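Local coordinates for protein fructose-bisphosphate aldolase (Plasmodium falciparum, PDB 4TR9) that belongs to the class I fructose-bisphosphate aldolases, enzymes built on a TIM barrel, and here forms a four-chain assembly, at residues 53-65 / 312-324. Sequence-based numbering, arbitrary orientation.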
ATOM      1  N   ILE A  53      10.918  34.764 -30.813  1.00 79.05           N
ATOM      2  CA  ILE A  53      11.113  35.115 -32.214  1.00 74.90           C
ATOM      3  C   ILE A  53      10.443  36.444 -32.542  1.00 79.01           C
ATOM      4  O   ILE A  53      10.277  36.791 -33.711  1.00 77.18           O
ATOM      5  CB  ILE A  53      10.561  34.027 -33.154  1.00 63.70           C
ATOM      6  CG1 ILE A  53       9.074  33.793 -32.884  1.00 61.37           C
ATOM      7  CG2 ILE A  53      11.351  32.738 -32.994  1.00 60.49           C
ATOM      8  CD1 ILE A  53       8.443  32.760 -33.792  1.00 54.71           C
ATOM      9  N   LYS A  54      10.067  37.177 -31.495  1.00 68.36           N
ATOM     10  CA  LYS A  54       9.417  38.479 -31.630  1.00 72.40           C
ATOM     11  C   LYS A  54       8.164  38.381 -32.493  1.00 71.90           C
ATOM     12  O   LYS A  54       8.143  38.835 -33.637  1.00 80.32           O
ATOM     13  CB  LYS A  54      10.386  39.515 -32.211  1.00 77.48           C
ATOM     14  CG  LYS A  54      11.269  40.199 -31.172  1.00 84.21           C
ATOM     15  CD  LYS A  54      12.259  39.233 -30.538  1.00 82.48           C
ATOM     16  CE  LYS A  54      12.903  39.836 -29.302  1.00 87.58           C
ATOM     17  NZ  LYS A  54      13.827  38.876 -28.639  1.00 80.96           N
ATOM     18  N   LEU A  55       7.123  37.783 -31.927  1.00 79.92           N
ATOM     19  CA  LEU A  55       5.876  37.557 -32.642  1.00 73.67           C
ATOM     20  C   LEU A  55       4.694  37.688 -31.691  1.00 78.74           C
ATOM     21  O   LEU A  55       4.727  37.172 -30.575  1.00 84.95           O
ATOM     22  CB  LEU A  55       5.884  36.176 -33.301  1.00 64.56           C
ATOM     23  CG  LEU A  55       4.624  35.749 -34.052  1.00 65.80           C
ATOM     24  CD1 LEU A  55       4.353  36.681 -35.222  1.00 68.51           C
ATOM     25  CD2 LEU A  55       4.753  34.308 -34.524  1.00 54.04           C
ATOM     26  N   GLU A  56       3.651  38.383 -32.133  1.00 75.17           N
ATOM     27  CA  GLU A  56       2.468  38.583 -31.305  1.00 78.18           C
ATOM     28  C   GLU A  56       1.673  37.284 -31.173  1.00 73.06           C
ATOM     29  O   GLU A  56       1.499  36.548 -32.145  1.00 66.61           O
ATOM     30  CB  GLU A  56       1.587  39.701 -31.878  1.00 81.61           C
ATOM     31  CG  GLU A  56       1.074  39.471 -33.298  1.00 91.08           C
ATOM     32  CD  GLU A  56       2.091  39.825 -34.374  1.00 89.98           C
ATOM     33  OE1 GLU A  56       3.294  39.936 -34.057  1.00 90.44           O
ATOM     34  OE2 GLU A  56       1.682  39.995 -35.542  1.00 89.23           O
ATOM     35  N   ASN A  57       1.203  37.003 -29.961  1.00 76.34           N
ATOM     36  CA  ASN A  57       0.466  35.772 -29.695  1.00 69.47           C
ATOM     37  C   ASN A  57      -1.021  35.917 -29.994  1.00 69.26           C
ATOM     38  O   ASN A  57      -1.839  36.060 -29.084  1.00 72.39           O
ATOM     39  CB  ASN A  57       0.667  35.336 -28.241  1.00 69.97           C
ATOM     40  CG  ASN A  57       0.055  33.977 -27.949  1.00 67.86           C
ATOM     41  OD1 ASN A  57      -0.145  33.165 -28.854  1.00 64.74           O
ATOM     42  ND2 ASN A  57      -0.247  33.723 -26.682  1.00 68.53           N
ATOM     43  N   THR A  58      -1.365  35.881 -31.276  1.00 67.57           N
ATOM     44  CA  THR A  58      -2.758  35.958 -31.699  1.00 65.00           C
ATOM     45  C   THR A  58      -3.278  34.577 -32.075  1.00 62.86           C
ATOM     46  O   THR A  58      -2.508  33.621 -32.170  1.00 58.78           O
ATOM     47  CB  THR A  58      -2.933  36.909 -32.895  1.00 69.77           C
ATOM     48  OG1 THR A  58      -2.219  36.396 -34.026  1.00 67.18           O
ATOM     49  CG2 THR A  58      -2.406  38.294 -32.553  1.00 76.06           C
ATOM     50  N   ILE A  59      -4.585  34.473 -32.287  1.00 69.37           N
ATOM     51  CA  ILE A  59      -5.188  33.205 -32.678  1.00 64.54           C
ATOM     52  C   ILE A  59      -4.828  32.882 -34.128  1.00 61.62           C
ATOM     53  O   ILE A  59      -4.771  31.716 -34.521  1.00 58.78           O
ATOM     54  CB  ILE A  59      -6.725  33.226 -32.494  1.00 66.90           C
ATOM     55  CG1 ILE A  59      -7.327  31.846 -32.780  1.00 64.08           C
ATOM     56  CG2 ILE A  59      -7.365  34.298 -33.366  1.00 72.02           C
ATOM     57  CD1 ILE A  59      -8.833  31.795 -32.645  1.00 73.33           C
ATOM     58  N   GLU A  60      -4.563  33.921 -34.915  1.00 66.94           N
ATOM     59  CA  GLU A  60      -4.163  33.742 -36.305  1.00 66.27           C
ATOM     60  C   GLU A  60      -2.761  33.154 -36.396  1.00 59.73           C
ATOM     61  O   GLU A  60      -2.493  32.298 -37.238  1.00 56.42           O
ATOM     62  CB  GLU A  60      -4.225  35.070 -37.068  1.00 75.47           C
ATOM     63  CG  GLU A  60      -5.631  35.519 -37.446  1.00 76.01           C
ATOM     64  CD  GLU A  60      -6.412  36.073 -36.269  1.00 89.47           C
ATOM     65  OE1 GLU A  60      -5.783  36.447 -35.258  1.00 91.82           O
ATOM     66  OE2 GLU A  60      -7.656  36.135 -36.357  1.00 91.69           O
ATOM     67  N   ASN A  61      -1.869  33.615 -35.526  1.00 63.44           N
ATOM     68  CA  ASN A  61      -0.491  33.139 -35.520  1.00 59.36           C
ATOM     69  C   ASN A  61      -0.372  31.711 -34.998  1.00 52.50           C
ATOM     70  O   ASN A  61       0.422  30.922 -35.512  1.00 51.33           O
ATOM     71  CB  ASN A  61       0.392  34.069 -34.688  1.00 63.90           C
ATOM     72  CG  ASN A  61       0.577  35.426 -35.335  1.00 68.35           C
ATOM     73  OD1 ASN A  61       0.392  35.581 -36.542  1.00 71.10           O
ATOM     74  ND2 ASN A  61       0.953  36.416 -34.535  1.00 73.70           N
ATOM     75  N   ARG A  62      -1.158  31.384 -33.977  1.00 53.03           N
ATOM     76  CA  ARG A  62      -1.176  30.029 -33.440  1.00 54.68           C
ATOM     77  C   ARG A  62      -1.690  29.054 -34.492  1.00 48.66           C
ATOM     78  O   ARG A  62      -1.152  27.960 -34.654  1.00 41.35           O
ATOM     79  CB  ARG A  62      -2.038  29.950 -32.178  1.00 55.75           C
ATOM     80  CG  ARG A  62      -1.475  30.714 -30.991  1.00 62.21           C
ATOM     81  CD  ARG A  62      -2.210  30.359 -29.709  1.00 64.93           C
ATOM     82  NE  ARG A  62      -3.628  30.698 -29.775  1.00 68.42           N
ATOM     83  CZ  ARG A  62      -4.137  31.855 -29.365  1.00 75.76           C
ATOM     84  NH1 ARG A  62      -5.440  32.078 -29.461  1.00 79.47           N
ATOM     85  NH2 ARG A  62      -3.344  32.788 -28.859  1.00 77.32           N
ATOM     86  N   ALA A  63      -2.730  29.466 -35.208  1.00 56.40           N
ATOM     87  CA  ALA A  63      -3.273  28.660 -36.293  1.00 58.77           C
ATOM     88  C   ALA A  63      -2.256  28.531 -37.422  1.00 55.34           C
ATOM     89  O   ALA A  63      -2.044  27.442 -37.954  1.00 50.09           O
ATOM     90  CB  ALA A  63      -4.568  29.266 -36.809  1.00 60.81           C
ATOM     91  N   SER A  64      -1.623  29.647 -37.773  1.00 60.72           N
ATOM     92  CA  SER A  64      -0.638  29.671 -38.850  1.00 53.18           C
ATOM     93  C   SER A  64       0.563  28.784 -38.538  1.00 48.42           C
ATOM     94  O   SER A  64       1.070  28.081 -39.414  1.00 44.25           O
ATOM     95  CB  SER A  64      -0.170  31.103 -39.115  1.00 52.01           C
ATOM     96  OG  SER A  64      -1.256  31.939 -39.474  1.00 65.48           O
ATOM     97  N   TYR A  65       1.015  28.818 -37.290  1.00 52.89           N
ATOM     98  CA  TYR A  65       2.187  28.050 -36.892  1.00 47.55           C
ATOM     99  C   TYR A  65       1.916  26.551 -36.905  1.00 45.72           C
ATOM    100  O   TYR A  65       2.714  25.775 -37.430  1.00 43.61           O
ATOM    101  CB  TYR A  65       2.668  28.472 -35.504  1.00 48.18           C
ATOM    102  CG  TYR A  65       3.771  27.586 -34.975  1.00 44.19           C
ATOM    103  CD1 TYR A  65       4.966  27.453 -35.666  1.00 44.76           C
ATOM    104  CD2 TYR A  65       3.613  26.878 -33.792  1.00 46.05           C
ATOM    105  CE1 TYR A  65       5.976  26.641 -35.194  1.00 46.03           C
ATOM    106  CE2 TYR A  65       4.619  26.066 -33.310  1.00 44.69           C
ATOM    107  CZ  TYR A  65       5.798  25.952 -34.016  1.00 46.88           C
ATOM    108  OH  TYR A  65       6.806  25.147 -33.545  1.00 43.33           O
ATOM    109  N   LEU A 312      11.942  19.379 -31.719  1.00 48.55           N
ATOM    110  CA  LEU A 312      11.458  19.353 -33.095  1.00 49.25           C
ATOM    111  C   LEU A 312      11.027  20.727 -33.596  1.00 50.48           C
ATOM    112  O   LEU A 312      10.935  20.949 -34.801  1.00 56.46           O
ATOM    113  CB  LEU A 312      10.289  18.375 -33.229  1.00 43.13           C
ATOM    114  CG  LEU A 312      10.614  16.883 -33.132  1.00 43.83           C
ATOM    115  CD1 LEU A 312       9.337  16.058 -33.124  1.00 41.91           C
ATOM    116  CD2 LEU A 312      11.521  16.461 -34.278  1.00 42.60           C
ATOM    117  N   GLN A 313      10.769  21.648 -32.673  1.00 52.30           N
ATOM    118  CA  GLN A 313      10.168  22.928 -33.035  1.00 50.84           C
ATOM    119  C   GLN A 313      11.052  24.139 -32.750  1.00 52.59           C
ATOM    120  O   GLN A 313      10.769  25.238 -33.228  1.00 62.63           O
ATOM    121  CB  GLN A 313       8.835  23.099 -32.307  1.00 47.44           C
ATOM    122  CG  GLN A 313       7.808  22.027 -32.626  1.00 49.60           C
ATOM    123  CD  GLN A 313       6.525  22.201 -31.837  1.00 52.14           C
ATOM    124  OE1 GLN A 313       6.114  21.310 -31.095  1.00 56.29           O
ATOM    125  NE2 GLN A 313       5.884  23.352 -31.996  1.00 54.93           N
ATOM    126  N   ALA A 314      12.113  23.942 -31.971  1.00 44.67           N
ATOM    127  CA  ALA A 314      12.970  25.049 -31.555  1.00 48.15           C
ATOM    128  C   ALA A 314      13.601  25.772 -32.745  1.00 54.48           C
ATOM    129  O   ALA A 314      13.555  26.999 -32.829  1.00 54.91           O
ATOM    130  CB  ALA A 314      14.052  24.553 -30.608  1.00 49.49           C
ATOM    131  N   SER A 315      14.184  25.007 -33.663  1.00 43.96           N
ATOM    132  CA  SER A 315      14.839  25.587 -34.830  1.00 54.29           C
ATOM    133  C   SER A 315      13.827  26.010 -35.890  1.00 52.45           C
ATOM    134  O   SER A 315      14.103  26.889 -36.707  1.00 60.37           O
ATOM    135  CB  SER A 315      15.840  24.598 -35.428  1.00 55.77           C
ATOM    136  OG  SER A 315      16.915  24.359 -34.537  1.00 56.52           O
ATOM    137  N   VAL A 316      12.657  25.379 -35.875  1.00 43.31           N
ATOM    138  CA  VAL A 316      11.599  25.703 -36.824  1.00 48.04           C
ATOM    139  C   VAL A 316      11.081  27.117 -36.594  1.00 52.11           C
ATOM    140  O   VAL A 316      10.933  27.899 -37.534  1.00 54.31           O
ATOM    141  CB  VAL A 316      10.429  24.707 -36.724  1.00 46.41           C
ATOM    142  CG1 VAL A 316       9.297  25.122 -37.649  1.00 50.11           C
ATOM    143  CG2 VAL A 316      10.902  23.303 -37.053  1.00 45.42           C
ATOM    144  N   LEU A 317      10.812  27.438 -35.333  1.00 52.47           N
ATOM    145  CA  LEU A 317      10.339  28.763 -34.951  1.00 49.40           C
ATOM    146  C   LEU A 317      11.355  29.846 -35.300  1.00 55.92           C
ATOM    147  O   LEU A 317      10.987  30.931 -35.750  1.00 59.61           O
ATOM    148  CB  LEU A 317      10.025  28.799 -33.454  1.00 50.15           C
ATOM    149  CG  LEU A 317       8.726  28.126 -33.008  1.00 48.34           C
ATOM    150  CD1 LEU A 317       8.803  27.724 -31.545  1.00 48.22           C
ATOM    151  CD2 LEU A 317       7.550  29.061 -33.239  1.00 44.06           C
ATOM    152  N   ASN A 318      12.633  29.546 -35.091  1.00 52.24           N
ATOM    153  CA  ASN A 318      13.702  30.492 -35.394  1.00 55.21           C
ATOM    154  C   ASN A 318      13.813  30.771 -36.887  1.00 64.78           C
ATOM    155  O   ASN A 318      14.158  31.879 -37.298  1.00 71.64           O
ATOM    156  CB  ASN A 318      15.040  29.975 -34.864  1.00 57.94           C
ATOM    157  CG  ASN A 318      15.081  29.904 -33.351  1.00 59.09           C
ATOM    158  OD1 ASN A 318      14.504  30.746 -32.664  1.00 63.85           O
ATOM    159  ND2 ASN A 318      15.766  28.897 -32.825  1.00 56.66           N
ATOM    160  N   THR A 319      13.520  29.758 -37.696  1.00 51.89           N
ATOM    161  CA  THR A 319      13.585  29.894 -39.145  1.00 56.72           C
ATOM    162  C   THR A 319      12.346  30.604 -39.680  1.00 57.38           C
ATOM    163  O   THR A 319      12.437  31.464 -40.556  1.00 61.98           O
ATOM    164  CB  THR A 319      13.724  28.521 -39.830  1.00 52.87           C
ATOM    165  OG1 THR A 319      14.870  27.839 -39.307  1.00 52.36           O
ATOM    166  CG2 THR A 319      13.881  28.683 -41.333  1.00 62.85           C
ATOM    167  N   TRP A 320      11.189  30.240 -39.137  1.00 54.18           N
ATOM    168  CA  TRP A 320       9.915  30.798 -39.575  1.00 57.58           C
ATOM    169  C   TRP A 320       9.780  32.275 -39.212  1.00 59.99           C
ATOM    170  O   TRP A 320       9.554  33.115 -40.085  1.00 66.81           O
ATOM    171  CB  TRP A 320       8.762  29.995 -38.969  1.00 49.81           C
ATOM    172  CG  TRP A 320       7.406  30.512 -39.317  1.00 57.38           C
ATOM    173  CD1 TRP A 320       6.932  30.801 -40.564  1.00 60.31           C
ATOM    174  CD2 TRP A 320       6.331  30.780 -38.408  1.00 54.97           C
ATOM    175  NE1 TRP A 320       5.633  31.242 -40.485  1.00 60.60           N
ATOM    176  CE2 TRP A 320       5.241  31.237 -39.172  1.00 54.79           C
ATOM    177  CE3 TRP A 320       6.189  30.680 -37.020  1.00 51.97           C
ATOM    178  CZ2 TRP A 320       4.024  31.597 -38.596  1.00 52.66           C
ATOM    179  CZ3 TRP A 320       4.981  31.038 -36.450  1.00 46.78           C
ATOM    180  CH2 TRP A 320       3.914  31.491 -37.237  1.00 51.45           C
ATOM    181  N   GLN A 321       9.921  32.579 -37.924  1.00 59.46           N
ATOM    182  CA  GLN A 321       9.822  33.946 -37.409  1.00 60.96           C
ATOM    183  C   GLN A 321       8.507  34.630 -37.779  1.00 58.59           C
ATOM    184  O   GLN A 321       8.466  35.844 -37.978  1.00 66.42           O
ATOM    185  CB  GLN A 321      10.999  34.793 -37.902  1.00 60.17           C
ATOM    186  CG  GLN A 321      12.300  34.541 -37.159  1.00 61.49           C
ATOM    187  CD  GLN A 321      13.416  35.460 -37.614  1.00 70.75           C
ATOM    188  OE1 GLN A 321      13.369  36.018 -38.711  1.00 70.26           O
ATOM    189  NE2 GLN A 321      14.427  35.627 -36.768  1.00 68.06           N
ATOM    190  N   GLY A 322       7.438  33.845 -37.868  1.00 55.98           N
ATOM    191  CA  GLY A 322       6.114  34.384 -38.125  1.00 60.78           C
ATOM    192  C   GLY A 322       5.932  35.002 -39.499  1.00 62.88           C
ATOM    193  O   GLY A 322       5.023  35.806 -39.705  1.00 64.13           O
ATOM    194  N   LYS A 323       6.792  34.629 -40.442  1.00 55.07           N
ATOM    195  CA  LYS A 323       6.712  35.169 -41.795  1.00 58.93           C
ATOM    196  C   LYS A 323       6.418  34.077 -42.820  1.00 62.65           C
ATOM    197  O   LYS A 323       7.010  32.998 -42.782  1.00 62.47           O
ATOM    198  CB  LYS A 323       8.006  35.905 -42.155  1.00 58.55           C
ATOM    199  CG  LYS A 323       8.308  37.088 -41.245  1.00 62.25           C
ATOM    200  CD  LYS A 323       9.360  38.011 -41.844  1.00 74.75           C
ATOM    201  CE  LYS A 323      10.699  37.310 -42.005  1.00 72.39           C
ATOM    202  NZ  LYS A 323      11.735  38.227 -42.557  1.00 75.44           N
ATOM    203  N   LYS A 324       5.499  34.372 -43.735  1.00 59.10           N
ATOM    204  CA  LYS A 324       5.050  33.408 -44.735  1.00 61.35           C
ATOM    205  C   LYS A 324       6.167  33.012 -45.700  1.00 63.72           C
ATOM    206  O   LYS A 324       6.187  31.893 -46.217  1.00 66.72           O
ATOM    207  CB  LYS A 324       3.857  33.978 -45.511  1.00 70.48           C
ATOM    208  CG  LYS A 324       3.326  33.078 -46.617  1.00 76.07           C
ATOM    209  CD  LYS A 324       2.889  31.726 -46.077  1.00 73.45           C
ATOM    210  CE  LYS A 324       2.501  30.780 -47.204  1.00 76.81           C
ATOM    211  NZ  LYS A 324       2.153  29.423 -46.700  1.00 73.63           N
TER
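Tyr65 slots as a knob into the hole formed by Gln313, Val316, Leu317 and Trp320, packing helix 59-70 against helix 310-320 on the outside of the TIM barrel. The latter helix follows barrel strand 303-308, which lies beside strand 35-39. The axes of segments 59-65 and 312-320 come no nearer than 13.1 Å, and the Tyr65 ring, with CG anti to the backbone N (chi1 173°), reaches into that gap. Leu317 CD2 sits over one face of that ring in a CH-pi contact, 3.8 Å from its centroid, while Val316 CG1 meets the ring edge. The six-membered ring of Trp320 is near parallel to the phenol, with planes 26° apart, but slid so far along that the two barely overlap; Trp320 CZ3 meets both Tyr65 CB, at 3.6 Å, and the near side of the phenol ring at CD1. Leu55 crosses the indole at about a right angle and brings CD2 to 3.8 Å from Trp320 CZ3. About one turn further along helix 59-70, Leu68 packs on Val316 and Trp320, and Phe50 of helix 43-52 packs on Leu55.

Past the end of helix 310-320, Gln321 adopts positive phi and a type I' turn runs from Trp320 to Lys323. The turn folds Gly322 back onto its own tryptophan, placing Gly322 CA 3.3 Å above the indole plane, over its centre; Leu55 CD2 also touches this CA. Ile53 crosses Leu317 at about a right angle, CD1 meeting Leu317 CD2 at 3.8 Å. The CG2 branch of Ile53 lies against the backbone of the helix's last turn, 3.3 Å from Leu317 O, the carbonyl oxygen that accepts from Gln321 N.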